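Local coordinates for uncharacterized protein (Bacteroides dorei DSM 17855, PDB 5TGF) that is of unknown function but belongs to the beta-lactamase family and is probably a serine hydrolase, at residues Arg74-Trp79 with Glu84-Gln89; Ala65-Ala70 with Lys165-Leu170; Asn123-Ala128 with Ala151-Gly156. One frame throughout, in Å; residues are numbered along the deposited sequence.

All three contacts lie in the helical part of the fold. Contact 1 is partly buried and local, the loop after helix 60-74 meeting the short helix 83-86 through an ion pair and an indole; contacts 2 and 3 are buried and rest on van der Waals packing. Helix 60-74 runs through contact 2 and leads into contact 1, while helix 150-163 of contact 3 leads into helix 167-179 of contact 2. Ile68 of contact 2 packs against Ala155 of contact 3 and, on another branch, against Trp79 of contact 1. Glu166 and His124 add a probable hydrogen bond between contacts 2 and 3. Contact 3 alone places a polar amide within its apolar interface.

Contact 1. Residues Arg74-Trp79 with Glu84-Gln89; sequences RTDLSW and EKWLPQ
The irregular backbone of 74-79 and the short, weakly bonded helix ending at Trp86 approach each other no closer than 8.4 Å between the CA atoms of Leu77 and Trp86. CD1 of Leu77 lies over one face of the Trp86 indole, displaced toward the rim, 3.4 Å from NE1 of Trp86 and 3.7 Å from the centroid of the five-membered ring, in a CH-pi contact. With CG anti to the backbone N (chi1 -174°), the leucine branch swings to the indole, and chi2 turns CD1 onto the five-membered ring. At the ring's edge, near its plane, the carbonyl carbon of Asp76 comes within 3.8 Å of CZ2 of Trp86. The extended chain of Lys85 meets the Asp76 side chain at about a right angle, and NZ of Lys85 forms a salt bridge with OD2 of Asp76 at 2.9 Å, reaching that oxygen from above the carboxylate plane (49° out of it). Asp81 joins both halves: its OD2 takes the indole NE1-H and the backbone N-H of Ser78 and forms a second salt bridge with Lys85. Within 74-79, Thr75 OG1 accepts from the backbone N of Leu77 at 3.2 Å, an ST turn, and is also hydrogen-bonded to Val71 O. Thr75 and Leu77 belong, with Val72, to a calcium site of this protein that holds no ion here. Two carboxylates around one ammonium group would probably stabilise its positive charge, while the N-H bond to Asp81 and the leucine methyl over one face probably restrict the turning of the indole.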
ATOM      1  N   ARG A  74       2.857 -13.309  15.485  1.00 21.10           N
ATOM      2  CA  ARG A  74       2.110 -13.943  16.605  1.00 24.97           C
ATOM      3  C   ARG A  74       1.760 -15.439  16.413  1.00 25.32           C
ATOM      4  O   ARG A  74       1.174 -16.044  17.308  1.00 25.28           O
ATOM      5  CB  ARG A  74       0.787 -13.212  16.828  1.00 24.33           C
ATOM      6  CG  ARG A  74       0.906 -11.883  17.520  1.00 29.88           C
ATOM      7  CD  ARG A  74      -0.402 -11.121  17.389  1.00 32.81           C
ATOM      8  NE  ARG A  74      -0.401  -9.887  18.162  1.00 30.69           N
ATOM      9  CZ  ARG A  74       0.286  -8.807  17.843  1.00 31.25           C
ATOM     10  NH1 ARG A  74       1.032  -8.767  16.742  1.00 36.01           N
ATOM     11  NH2 ARG A  74       0.209  -7.742  18.620  1.00 39.81           N
ATOM     12  N   THR A  75       1.999 -15.993  15.235  1.00 23.29           N
ATOM     13  CA  THR A  75       1.521 -17.343  14.894  1.00 21.25           C
ATOM     14  C   THR A  75       2.618 -18.086  14.140  1.00 20.43           C
ATOM     15  O   THR A  75       3.685 -17.551  13.901  1.00 21.75           O
ATOM     16  CB  THR A  75       0.269 -17.289  14.002  1.00 23.71           C
ATOM     17  OG1 THR A  75       0.607 -16.666  12.758  1.00 23.74           O
ATOM     18  CG2 THR A  75      -0.889 -16.542  14.677  1.00 21.03           C
ATOM     19  N   ASP A  76       2.355 -19.334  13.765  1.00 23.38           N
ATOM     20  CA  ASP A  76       3.247 -20.103  12.902  1.00 24.97           C
ATOM     21  C   ASP A  76       3.166 -19.686  11.415  1.00 22.06           C
ATOM     22  O   ASP A  76       3.905 -20.202  10.589  1.00 22.52           O
ATOM     23  CB  ASP A  76       2.907 -21.596  13.039  1.00 30.55           C
ATOM     24  CG  ASP A  76       3.889 -22.511  12.304  1.00 30.51           C
ATOM     25  OD1 ASP A  76       5.106 -22.457  12.565  1.00 35.95           O
ATOM     26  OD2 ASP A  76       3.433 -23.311  11.474  1.00 34.16           O
ATOM     27  N   LEU A  77       2.291 -18.746  11.076  1.00 19.58           N
ATOM     28  CA  LEU A  77       2.259 -18.190   9.701  1.00 18.80           C
ATOM     29  C   LEU A  77       3.588 -17.541   9.375  1.00 19.35           C
ATOM     30  O   LEU A  77       4.161 -16.829  10.211  1.00 19.66           O
ATOM     31  CB  LEU A  77       1.132 -17.157   9.570  1.00 19.48           C
ATOM     32  CG  LEU A  77       0.936 -16.628   8.146  1.00 18.49           C
ATOM     33  CD1 LEU A  77       0.440 -17.732   7.200  1.00 19.20           C
ATOM     34  CD2 LEU A  77      -0.055 -15.479   8.190  1.00 18.62           C
ATOM     35  N   SER A  78       4.116 -17.841   8.193  1.00 19.04           N
ATOM     36  CA  SER A  78       5.420 -17.344   7.786  1.00 22.93           C
ATOM     37  C   SER A  78       5.392 -16.882   6.323  1.00 21.93           C
ATOM     38  O   SER A  78       4.624 -17.387   5.527  1.00 17.36           O
ATOM     39  CB  SER A  78       6.482 -18.426   7.986  1.00 28.66           C
ATOM     40  OG  SER A  78       7.543 -18.310   7.039  1.00 35.77           O
ATOM     41  N   TRP A  79       6.283 -15.960   5.981  1.00 21.37           N
ATOM     42  CA  TRP A  79       6.335 -15.396   4.635  1.00 20.55           C
ATOM     43  C   TRP A  79       6.595 -16.447   3.570  1.00 22.70           C
ATOM     44  O   TRP A  79       6.203 -16.277   2.409  1.00 19.94           O
ATOM     45  CB  TRP A  79       7.436 -14.344   4.562  1.00 18.53           C
ATOM     46  CG  TRP A  79       7.221 -13.201   5.526  1.00 19.07           C
ATOM     47  CD1 TRP A  79       8.015 -12.871   6.570  1.00 18.76           C
ATOM     48  CD2 TRP A  79       6.079 -12.308   5.583  1.00 17.11           C
ATOM     49  NE1 TRP A  79       7.486 -11.771   7.230  1.00 20.72           N
ATOM     50  CE2 TRP A  79       6.286 -11.433   6.658  1.00 17.01           C
ATOM     51  CE3 TRP A  79       4.901 -12.198   4.850  1.00 17.08           C
ATOM     52  CZ2 TRP A  79       5.396 -10.402   6.976  1.00 19.11           C
ATOM     53  CZ3 TRP A  79       3.996 -11.171   5.159  1.00 15.91           C
ATOM     54  CH2 TRP A  79       4.258 -10.275   6.219  1.00 16.93           C
ATOM     55  N   GLU A  84      -1.563 -23.715   0.464  1.00 20.96           N
ATOM     56  CA  GLU A  84      -2.220 -24.959   0.821  1.00 25.94           C
ATOM     57  C   GLU A  84      -1.891 -25.447   2.225  1.00 24.88           C
ATOM     58  O   GLU A  84      -2.623 -26.258   2.779  1.00 24.07           O
ATOM     59  CB  GLU A  84      -1.874 -26.046  -0.216  1.00 30.04           C
ATOM     60  CG  GLU A  84      -0.384 -26.398  -0.250  1.00 32.68           C
ATOM     61  CD  GLU A  84       0.085 -26.830  -1.632  1.00 38.47           C
ATOM     62  OE1 GLU A  84       1.315 -26.821  -1.884  1.00 40.57           O
ATOM     63  OE2 GLU A  84      -0.775 -27.153  -2.488  1.00 37.37           O
ATOM     64  N   LYS A  85      -0.812 -24.950   2.819  1.00 24.53           N
ATOM     65  CA  LYS A  85      -0.561 -25.239   4.239  1.00 24.93           C
ATOM     66  C   LYS A  85      -1.699 -24.731   5.122  1.00 26.23           C
ATOM     67  O   LYS A  85      -2.042 -25.356   6.131  1.00 28.57           O
ATOM     68  CB  LYS A  85       0.759 -24.638   4.683  1.00 24.27           C
ATOM     69  CG  LYS A  85       0.988 -24.670   6.188  1.00 27.95           C
ATOM     70  CD  LYS A  85       2.345 -24.113   6.577  1.00 28.28           C
ATOM     71  CE  LYS A  85       2.454 -24.008   8.091  1.00 31.11           C
ATOM     72  NZ  LYS A  85       3.622 -23.214   8.543  1.00 37.43           N
ATOM     73  N   TRP A  86      -2.274 -23.593   4.748  1.00 24.25           N
ATOM     74  CA  TRP A  86      -3.271 -22.944   5.555  1.00 22.14           C
ATOM     75  C   TRP A  86      -4.669 -23.094   4.995  1.00 21.05           C
ATOM     76  O   TRP A  86      -5.598 -23.128   5.768  1.00 23.56           O
ATOM     77  CB  TRP A  86      -2.920 -21.459   5.773  1.00 23.64           C
ATOM     78  CG  TRP A  86      -1.706 -21.268   6.657  1.00 21.67           C
ATOM     79  CD1 TRP A  86      -0.410 -21.179   6.256  1.00 22.56           C
ATOM     80  CD2 TRP A  86      -1.679 -21.304   8.094  1.00 22.75           C
ATOM     81  NE1 TRP A  86       0.412 -21.096   7.354  1.00 21.60           N
ATOM     82  CE2 TRP A  86      -0.339 -21.180   8.490  1.00 21.69           C
ATOM     83  CE3 TRP A  86      -2.658 -21.463   9.074  1.00 25.87           C
ATOM     84  CZ2 TRP A  86       0.050 -21.164   9.824  1.00 22.72           C
ATOM     85  CZ3 TRP A  86      -2.277 -21.434  10.413  1.00 26.87           C
ATOM     86  CH2 TRP A  86      -0.938 -21.275  10.768  1.00 23.70           C
ATOM     87  N   LEU A  87      -4.813 -23.151   3.666  1.00 21.03           N
ATOM     88  CA  LEU A  87      -6.119 -23.237   3.006  1.00 21.08           C
ATOM     89  C   LEU A  87      -6.210 -24.553   2.208  1.00 24.01           C
ATOM     90  O   LEU A  87      -5.914 -24.581   1.007  1.00 22.66           O
ATOM     91  CB  LEU A  87      -6.370 -22.056   2.058  1.00 20.68           C
ATOM     92  CG  LEU A  87      -6.069 -20.668   2.621  1.00 19.47           C
ATOM     93  CD1 LEU A  87      -6.366 -19.571   1.594  1.00 21.07           C
ATOM     94  CD2 LEU A  87      -6.909 -20.460   3.866  1.00 21.30           C
ATOM     95  N   PRO A  88      -6.611 -25.646   2.882  1.00 27.04           N
ATOM     96  CA  PRO A  88      -6.482 -26.955   2.241  1.00 27.82           C
ATOM     97  C   PRO A  88      -7.370 -27.158   1.007  1.00 24.67           C
ATOM     98  O   PRO A  88      -7.078 -28.046   0.197  1.00 24.35           O
ATOM     99  CB  PRO A  88      -6.819 -27.952   3.366  1.00 29.63           C
ATOM    100  CG  PRO A  88      -7.559 -27.158   4.387  1.00 33.40           C
ATOM    101  CD  PRO A  88      -7.017 -25.756   4.293  1.00 30.73           C
ATOM    102  N   GLN A  89      -8.373 -26.313   0.794  1.00 22.59           N
ATOM    103  CA  GLN A  89      -9.113 -26.375  -0.439  1.00 25.52           C
ATOM    104  C   GLN A  89      -8.249 -26.082  -1.667  1.00 23.86           C
ATOM    105  O   GLN A  89      -8.673 -26.377  -2.785  1.00 21.69           O
ATOM    106  CB  GLN A  89     -10.384 -25.477  -0.393  1.00 34.56           C
ATOM    107  CG  GLN A  89     -10.160 -23.978  -0.566  1.00 42.53           C
ATOM    108  CD  GLN A  89     -11.449 -23.139  -0.617  1.00 54.80           C
ATOM    109  OE1 GLN A  89     -11.457 -21.961  -0.221  1.00 54.52           O
ATOM    110  NE2 GLN A  89     -12.531 -23.730  -1.125  1.00 55.82           N
TER

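Contact 2. Residues Ala65-Ala70 with Lys165-Leu170; sequences AAVIGA and KEFEPL
Two helices of the mainly helical part of the beta-lactamase fold pack here: helix 60-74, at whose start Ser58 and Lys61 fit the SxxK pattern that, as in serine beta-lactamases, probably supplies the nucleophile, and the first turn of helix 167-179, with Glu166 at its N-cap position. Val67 stands at the centre, its CA 7.1 Å from that of Leu170. CG1 of Val67 reaches 3.7 Å from CE1 of Phe167, and its CB lies 3.8 Å from CZ of Phe167, so the branch point of the valine as well as a methyl rests against the far end of the ring. The approach is oblique, neither squarely over the face nor in the ring plane. With CG1 anti to the backbone N (chi1 175°), the same methyl also meets CB of Leu170 at 4.1 Å, and thus sits between residues one turn apart on the facing helix. Ile68 comes to Phe167 differently: its CG1 lies near the plane of the ring, at the edge, 4.1 Å from CE1 of Phe167, the two side chains crossing at about a right angle. No hydrogen bond passes between the segments, and the four touching residues are all buried, joined by apolar contact alone. Glu160 accepts from the backbone N of Phe167 at the start of helix 167-179, and Lys165, just before the helix, forms a salt bridge with Glu173 within it. Farther along helix 167-179, Phe171 and Ile175 continue the surface against Val67. Phe186 meets the Phe167 ring edge-to-face, Leu199 of helix 198-201 touches both Phe167 and Ile68, and Met163 of helix 150-163 lies against Leu170.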
ATOM      1  N   ALA A  65      -0.547  -5.291   4.318  1.00 13.76           N
ATOM      2  CA  ALA A  65       0.673  -6.063   4.538  1.00 13.14           C
ATOM      3  C   ALA A  65       1.118  -5.994   6.021  1.00 13.27           C
ATOM      4  O   ALA A  65       1.593  -7.000   6.578  1.00 14.39           O
ATOM      5  CB  ALA A  65       1.785  -5.555   3.636  1.00 13.48           C
ATOM      6  N   ALA A  66       0.967  -4.832   6.637  1.00 11.68           N
ATOM      7  CA  ALA A  66       1.273  -4.687   8.082  1.00 14.07           C
ATOM      8  C   ALA A  66       0.345  -5.530   8.993  1.00 14.89           C
ATOM      9  O   ALA A  66       0.816  -6.092   9.988  1.00 15.11           O
ATOM     10  CB  ALA A  66       1.237  -3.238   8.493  1.00 13.84           C
ATOM     11  N   VAL A  67      -0.937  -5.664   8.642  1.00 14.17           N
ATOM     12  CA  VAL A  67      -1.841  -6.507   9.423  1.00 15.95           C
ATOM     13  C   VAL A  67      -1.357  -7.973   9.344  1.00 16.44           C
ATOM     14  O   VAL A  67      -1.239  -8.667  10.360  1.00 16.40           O
ATOM     15  CB  VAL A  67      -3.292  -6.396   8.928  1.00 14.94           C
ATOM     16  CG1 VAL A  67      -4.202  -7.370   9.664  1.00 16.64           C
ATOM     17  CG2 VAL A  67      -3.820  -4.983   9.091  1.00 16.40           C
ATOM     18  N   ILE A  68      -1.032  -8.423   8.134  1.00 14.50           N
ATOM     19  CA  ILE A  68      -0.524  -9.765   7.924  1.00 15.95           C
ATOM     20  C   ILE A  68       0.837  -9.968   8.632  1.00 16.55           C
ATOM     21  O   ILE A  68       1.053 -11.005   9.266  1.00 16.69           O
ATOM     22  CB  ILE A  68      -0.435 -10.120   6.422  1.00 14.98           C
ATOM     23  CG1 ILE A  68      -1.821 -10.036   5.775  1.00 17.55           C
ATOM     24  CG2 ILE A  68       0.252 -11.480   6.205  1.00 15.54           C
ATOM     25  CD1 ILE A  68      -1.788 -10.138   4.266  1.00 19.23           C
ATOM     26  N   GLY A  69       1.711  -8.973   8.569  1.00 16.70           N
ATOM     27  CA  GLY A  69       2.946  -9.021   9.337  1.00 16.36           C
ATOM     28  C   GLY A  69       2.716  -9.178  10.857  1.00 15.59           C
ATOM     29  O   GLY A  69       3.485  -9.865  11.546  1.00 18.48           O
ATOM     30  N   ALA A  70       1.699  -8.545  11.396  1.00 15.39           N
ATOM     31  CA  ALA A  70       1.401  -8.689  12.835  1.00 16.70           C
ATOM     32  C   ALA A  70       0.909 -10.120  13.184  1.00 19.66           C
ATOM     33  O   ALA A  70       1.187 -10.657  14.270  1.00 18.89           O
ATOM     34  CB  ALA A  70       0.411  -7.637  13.282  1.00 17.85           C
ATOM     35  N   LYS A 165      -9.937 -15.366  13.057  1.00 20.81           N
ATOM     36  CA  LYS A 165     -10.620 -14.078  13.177  1.00 21.67           C
ATOM     37  C   LYS A 165     -10.600 -13.376  11.796  1.00 19.39           C
ATOM     38  O   LYS A 165      -9.633 -13.493  11.067  1.00 21.07           O
ATOM     39  CB  LYS A 165      -9.884 -13.202  14.195  1.00 22.77           C
ATOM     40  CG  LYS A 165     -10.703 -12.114  14.825  1.00 26.12           C
ATOM     41  CD  LYS A 165      -9.944 -11.471  16.005  1.00 26.71           C
ATOM     42  CE  LYS A 165     -10.617 -10.151  16.373  1.00 32.06           C
ATOM     43  NZ  LYS A 165     -10.035  -9.463  17.566  1.00 36.30           N
ATOM     44  N   GLU A 166     -11.644 -12.630  11.482  1.00 18.76           N
ATOM     45  CA  GLU A 166     -11.738 -12.014  10.154  1.00 21.58           C
ATOM     46  C   GLU A 166     -10.811 -10.788  10.040  1.00 17.39           C
ATOM     47  O   GLU A 166     -10.368 -10.218  11.048  1.00 15.73           O
ATOM     48  CB  GLU A 166     -13.186 -11.670   9.820  1.00 22.29           C
ATOM     49  CG  GLU A 166     -14.023 -12.892   9.433  1.00 25.42           C
ATOM     50  CD  GLU A 166     -15.247 -12.521   8.626  1.00 28.96           C
ATOM     51  OE1 GLU A 166     -16.191 -11.987   9.217  1.00 29.12           O
ATOM     52  OE2 GLU A 166     -15.236 -12.669   7.383  1.00 26.49           O
ATOM     53  N   PHE A 167     -10.507 -10.422   8.801  1.00 17.20           N
ATOM     54  CA  PHE A 167      -9.442  -9.472   8.493  1.00 16.48           C
ATOM     55  C   PHE A 167      -9.728  -8.055   8.994  1.00 16.15           C
ATOM     56  O   PHE A 167      -8.817  -7.360   9.491  1.00 15.84           O
ATOM     57  CB  PHE A 167      -9.141  -9.469   6.981  1.00 16.96           C
ATOM     58  CG  PHE A 167      -7.920  -8.647   6.620  1.00 16.86           C
ATOM     59  CD1 PHE A 167      -6.668  -9.188   6.692  1.00 18.40           C
ATOM     60  CD2 PHE A 167      -8.047  -7.306   6.326  1.00 19.29           C
ATOM     61  CE1 PHE A 167      -5.535  -8.417   6.427  1.00 19.18           C
ATOM     62  CE2 PHE A 167      -6.930  -6.536   6.022  1.00 19.54           C
ATOM     63  CZ  PHE A 167      -5.684  -7.093   6.093  1.00 18.08           C
ATOM     64  N   GLU A 168     -10.952  -7.581   8.836  1.00 14.47           N
ATOM     65  CA  GLU A 168     -11.258  -6.242   9.326  1.00 15.03           C
ATOM     66  C   GLU A 168     -11.108  -6.166  10.886  1.00 17.29           C
ATOM     67  O   GLU A 168     -10.474  -5.236  11.410  1.00 15.53           O
ATOM     68  CB  GLU A 168     -12.605  -5.772   8.822  1.00 17.27           C
ATOM     69  CG  GLU A 168     -13.102  -4.448   9.403  1.00 20.45           C
ATOM     70  CD  GLU A 168     -12.153  -3.266   9.206  1.00 20.64           C
ATOM     71  OE1 GLU A 168     -11.333  -3.270   8.274  1.00 23.25           O
ATOM     72  OE2 GLU A 168     -12.224  -2.313   9.991  1.00 24.30           O
ATOM     73  N   PRO A 169     -11.674  -7.148  11.618  1.00 17.04           N
ATOM     74  CA  PRO A 169     -11.447  -7.109  13.064  1.00 18.61           C
ATOM     75  C   PRO A 169      -9.981  -7.242  13.441  1.00 17.27           C
ATOM     76  O   PRO A 169      -9.533  -6.563  14.386  1.00 18.42           O
ATOM     77  CB  PRO A 169     -12.236  -8.320  13.583  1.00 19.46           C
ATOM     78  CG  PRO A 169     -13.257  -8.582  12.582  1.00 19.81           C
ATOM     79  CD  PRO A 169     -12.820  -7.998  11.267  1.00 18.26           C
ATOM     80  N   LEU A 170      -9.224  -8.021  12.679  1.00 16.17           N
ATOM     81  CA  LEU A 170      -7.782  -8.098  12.885  1.00 18.91           C
ATOM     82  C   LEU A 170      -7.078  -6.764  12.698  1.00 18.48           C
ATOM     83  O   LEU A 170      -6.197  -6.394  13.472  1.00 18.18           O
ATOM     84  CB  LEU A 170      -7.145  -9.147  11.979  1.00 18.27           C
ATOM     85  CG  LEU A 170      -7.394 -10.602  12.367  1.00 18.68           C
ATOM     86  CD1 LEU A 170      -6.870 -11.463  11.244  1.00 18.63           C
ATOM     87  CD2 LEU A 170      -6.686 -10.927  13.706  1.00 19.88           C
TER

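Contact 3. Residues Asn123-Ala128 with Ala151-Gly156; sequences NHLDSA and AMQIAG
A buried helix-to-helix contact, mixed in its chemistry, joins the start of helix 125-133 to the early turns of helix 150-163. Leu125, in the first turn after His124 at the N-cap position, has its CA 6.4 Å from that of Gln153 and divides its two methyls between different partners. CD1 of Leu125 packs against bare backbone, 3.6 Å from the backbone atom C of Gly156 and 3.8 Å from CA of Gly156; this residue has no side chain between its backbone and the methyl, and the leucine packs directly on the helix backbone. CD2 of Leu125 lies instead against the amide end of Gln153, 3.6 Å from NE2. The glutamine chain is bent at its second torsion (chi2 -72°) and crosses the leucine at about a right angle, bringing the amide alongside helix 125-133. There NE2 of Gln153 is also 3.7 Å from CB of Ala128, one turn beyond Leu125, and so the amide nitrogen rests on two apolar groups of the same helix. These are van der Waals contacts; no hydrogen bond links the segments. The buried amide finds its polar partners beyond them, in weak hydrogen bonds from NE2 to OD2 of Asp120 and from the backbone N of Leu199 to OE1, which tie Gln153 to the loop before helix 125-133 and to helix 198-201. That short helix also places Met198 and Leu199 against Leu125, while on helix 150-163 Met152, present as selenomethionine, packs against Lys61 and Ala64 of helix 60-74, and Ile154 and Ala155 against Leu103 of helix 100-103.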
ATOM      1  N   ASN A 123     -17.253  -8.732   1.162  1.00 17.65           N
ATOM      2  CA  ASN A 123     -16.969  -8.319   2.549  1.00 17.80           C
ATOM      3  C   ASN A 123     -16.523  -9.476   3.440  1.00 16.78           C
ATOM      4  O   ASN A 123     -16.213  -9.270   4.625  1.00 17.97           O
ATOM      5  CB  ASN A 123     -18.174  -7.614   3.138  1.00 18.06           C
ATOM      6  CG  ASN A 123     -18.420  -6.287   2.499  1.00 18.59           C
ATOM      7  OD1 ASN A 123     -17.508  -5.476   2.349  1.00 20.03           O
ATOM      8  ND2 ASN A 123     -19.656  -6.019   2.190  1.00 19.05           N
ATOM      9  N   HIS A 124     -16.387 -10.664   2.858  1.00 16.72           N
ATOM     10  CA  HIS A 124     -15.802 -11.793   3.569  1.00 17.33           C
ATOM     11  C   HIS A 124     -14.807 -12.515   2.716  1.00 16.97           C
ATOM     12  O   HIS A 124     -15.112 -12.942   1.577  1.00 17.80           O
ATOM     13  CB  HIS A 124     -16.893 -12.772   4.034  1.00 20.58           C
ATOM     14  CG  HIS A 124     -17.944 -12.131   4.867  1.00 21.33           C
ATOM     15  ND1 HIS A 124     -17.770 -11.863   6.208  1.00 23.62           N
ATOM     16  CD2 HIS A 124     -19.147 -11.606   4.531  1.00 23.46           C
ATOM     17  CE1 HIS A 124     -18.805 -11.170   6.653  1.00 24.61           C
ATOM     18  NE2 HIS A 124     -19.654 -11.006   5.654  1.00 23.43           N
ATOM     19  N   LEU A 125     -13.602 -12.675   3.238  1.00 16.74           N
ATOM     20  CA  LEU A 125     -12.556 -13.249   2.429  1.00 18.25           C
ATOM     21  C   LEU A 125     -12.761 -14.726   2.102  1.00 19.35           C
ATOM     22  O   LEU A 125     -12.325 -15.197   1.051  1.00 16.82           O
ATOM     23  CB  LEU A 125     -11.202 -13.005   3.071  1.00 16.92           C
ATOM     24  CG  LEU A 125     -10.773 -11.551   3.154  1.00 17.05           C
ATOM     25  CD1 LEU A 125      -9.354 -11.518   3.725  1.00 17.37           C
ATOM     26  CD2 LEU A 125     -10.849 -10.867   1.791  1.00 17.08           C
ATOM     27  N   ASP A 126     -13.450 -15.466   2.974  1.00 20.33           N
ATOM     28  CA  ASP A 126     -13.693 -16.865   2.655  1.00 20.80           C
ATOM     29  C   ASP A 126     -14.497 -17.044   1.375  1.00 20.41           C
ATOM     30  O   ASP A 126     -14.166 -17.906   0.550  1.00 19.86           O
ATOM     31  CB  ASP A 126     -14.311 -17.634   3.835  1.00 24.49           C
ATOM     32  CG  ASP A 126     -15.719 -17.170   4.216  1.00 27.06           C
ATOM     33  OD1 ASP A 126     -16.212 -16.102   3.779  1.00 25.21           O
ATOM     34  OD2 ASP A 126     -16.322 -17.875   5.057  1.00 27.93           O
ATOM     35  N   SER A 127     -15.510 -16.198   1.177  1.00 20.52           N
ATOM     36  CA  SER A 127     -16.268 -16.179  -0.081  1.00 23.93           C
ATOM     37  C   SER A 127     -15.423 -15.676  -1.276  1.00 21.19           C
ATOM     38  O   SER A 127     -15.495 -16.217  -2.381  1.00 19.00           O
ATOM     39  CB  SER A 127     -17.506 -15.284   0.067  1.00 28.03           C
ATOM     40  OG  SER A 127     -18.368 -15.759   1.070  1.00 31.08           O
ATOM     41  N   ALA A 128     -14.611 -14.654  -1.046  1.00 18.70           N
ATOM     42  CA  ALA A 128     -13.727 -14.138  -2.121  1.00 18.06           C
ATOM     43  C   ALA A 128     -12.803 -15.218  -2.619  1.00 16.95           C
ATOM     44  O   ALA A 128     -12.608 -15.355  -3.819  1.00 16.22           O
ATOM     45  CB  ALA A 128     -12.912 -12.952  -1.653  1.00 16.44           C
ATOM     46  N   ALA A 151      -4.671 -11.701  -5.526  1.00 11.78           N
ATOM     47  CA  ALA A 151      -3.718 -12.458  -4.737  1.00 13.06           C
ATOM     48  C   ALA A 151      -3.692 -12.034  -3.292  1.00 13.13           C
ATOM     49  O   ALA A 151      -3.570 -12.876  -2.399  1.00 15.12           O
ATOM     50  CB  ALA A 151      -2.320 -12.378  -5.333  1.00 12.74           C
HETATM   51  N   MSE A 152      -3.870 -10.743  -3.031  1.00 13.75           N
HETATM   52  CA  MSE A 152      -3.851 -10.260  -1.649  1.00 13.47           C
HETATM   53  C   MSE A 152      -5.062 -10.718  -0.893  1.00 13.55           C
HETATM   54  O   MSE A 152      -5.033 -10.776   0.330  1.00 15.23           O
HETATM   55  CB  MSE A 152      -3.616  -8.749  -1.574  1.00 13.78           C
HETATM   56  CG  MSE A 152      -2.155  -8.507  -1.960  1.00 16.63           C
HETATM   57 SE   MSE A 152      -1.750  -6.590  -1.873  0.70 23.79          SE
HETATM   58  CE  MSE A 152      -2.466  -6.149  -0.105  1.00 22.45           C
ATOM     59  N   GLN A 153      -6.162 -11.015  -1.601  1.00 14.49           N
ATOM     60  CA  GLN A 153      -7.328 -11.625  -0.937  1.00 14.32           C
ATOM     61  C   GLN A 153      -6.966 -12.954  -0.325  1.00 14.03           C
ATOM     62  O   GLN A 153      -7.355 -13.251   0.796  1.00 15.13           O
ATOM     63  CB  GLN A 153      -8.512 -11.820  -1.882  1.00 12.75           C
ATOM     64  CG  GLN A 153      -8.996 -10.575  -2.566  1.00 12.47           C
ATOM     65  CD  GLN A 153      -9.711  -9.640  -1.632  1.00 13.14           C
ATOM     66  OE1 GLN A 153      -9.085  -8.817  -0.953  1.00 15.28           O
ATOM     67  NE2 GLN A 153     -11.031  -9.746  -1.598  1.00 14.28           N
ATOM     68  N   ILE A 154      -6.199 -13.742  -1.058  1.00 14.77           N
ATOM     69  CA  ILE A 154      -5.732 -15.041  -0.567  1.00 14.47           C
ATOM     70  C   ILE A 154      -4.804 -14.845   0.631  1.00 15.19           C
ATOM     71  O   ILE A 154      -4.972 -15.518   1.654  1.00 14.90           O
ATOM     72  CB  ILE A 154      -5.009 -15.824  -1.660  1.00 14.63           C
ATOM     73  CG1 ILE A 154      -5.939 -16.063  -2.865  1.00 14.37           C
ATOM     74  CG2 ILE A 154      -4.478 -17.146  -1.132  1.00 14.19           C
ATOM     75  CD1 ILE A 154      -5.257 -16.876  -3.943  1.00 16.06           C
ATOM     76  N   ALA A 155      -3.857 -13.914   0.518  1.00 13.53           N
ATOM     77  CA  ALA A 155      -2.952 -13.577   1.623  1.00 15.51           C
ATOM     78  C   ALA A 155      -3.721 -13.207   2.877  1.00 15.29           C
ATOM     79  O   ALA A 155      -3.417 -13.704   3.976  1.00 14.83           O
ATOM     80  CB  ALA A 155      -1.990 -12.443   1.237  1.00 14.90           C
ATOM     81  N   GLY A 156      -4.715 -12.337   2.726  1.00 14.53           N
ATOM     82  CA  GLY A 156      -5.553 -11.964   3.833  1.00 14.32           C
ATOM     83  C   GLY A 156      -6.283 -13.149   4.477  1.00 16.66           C
ATOM     84  O   GLY A 156      -6.417 -13.204   5.697  1.00 14.71           O
TER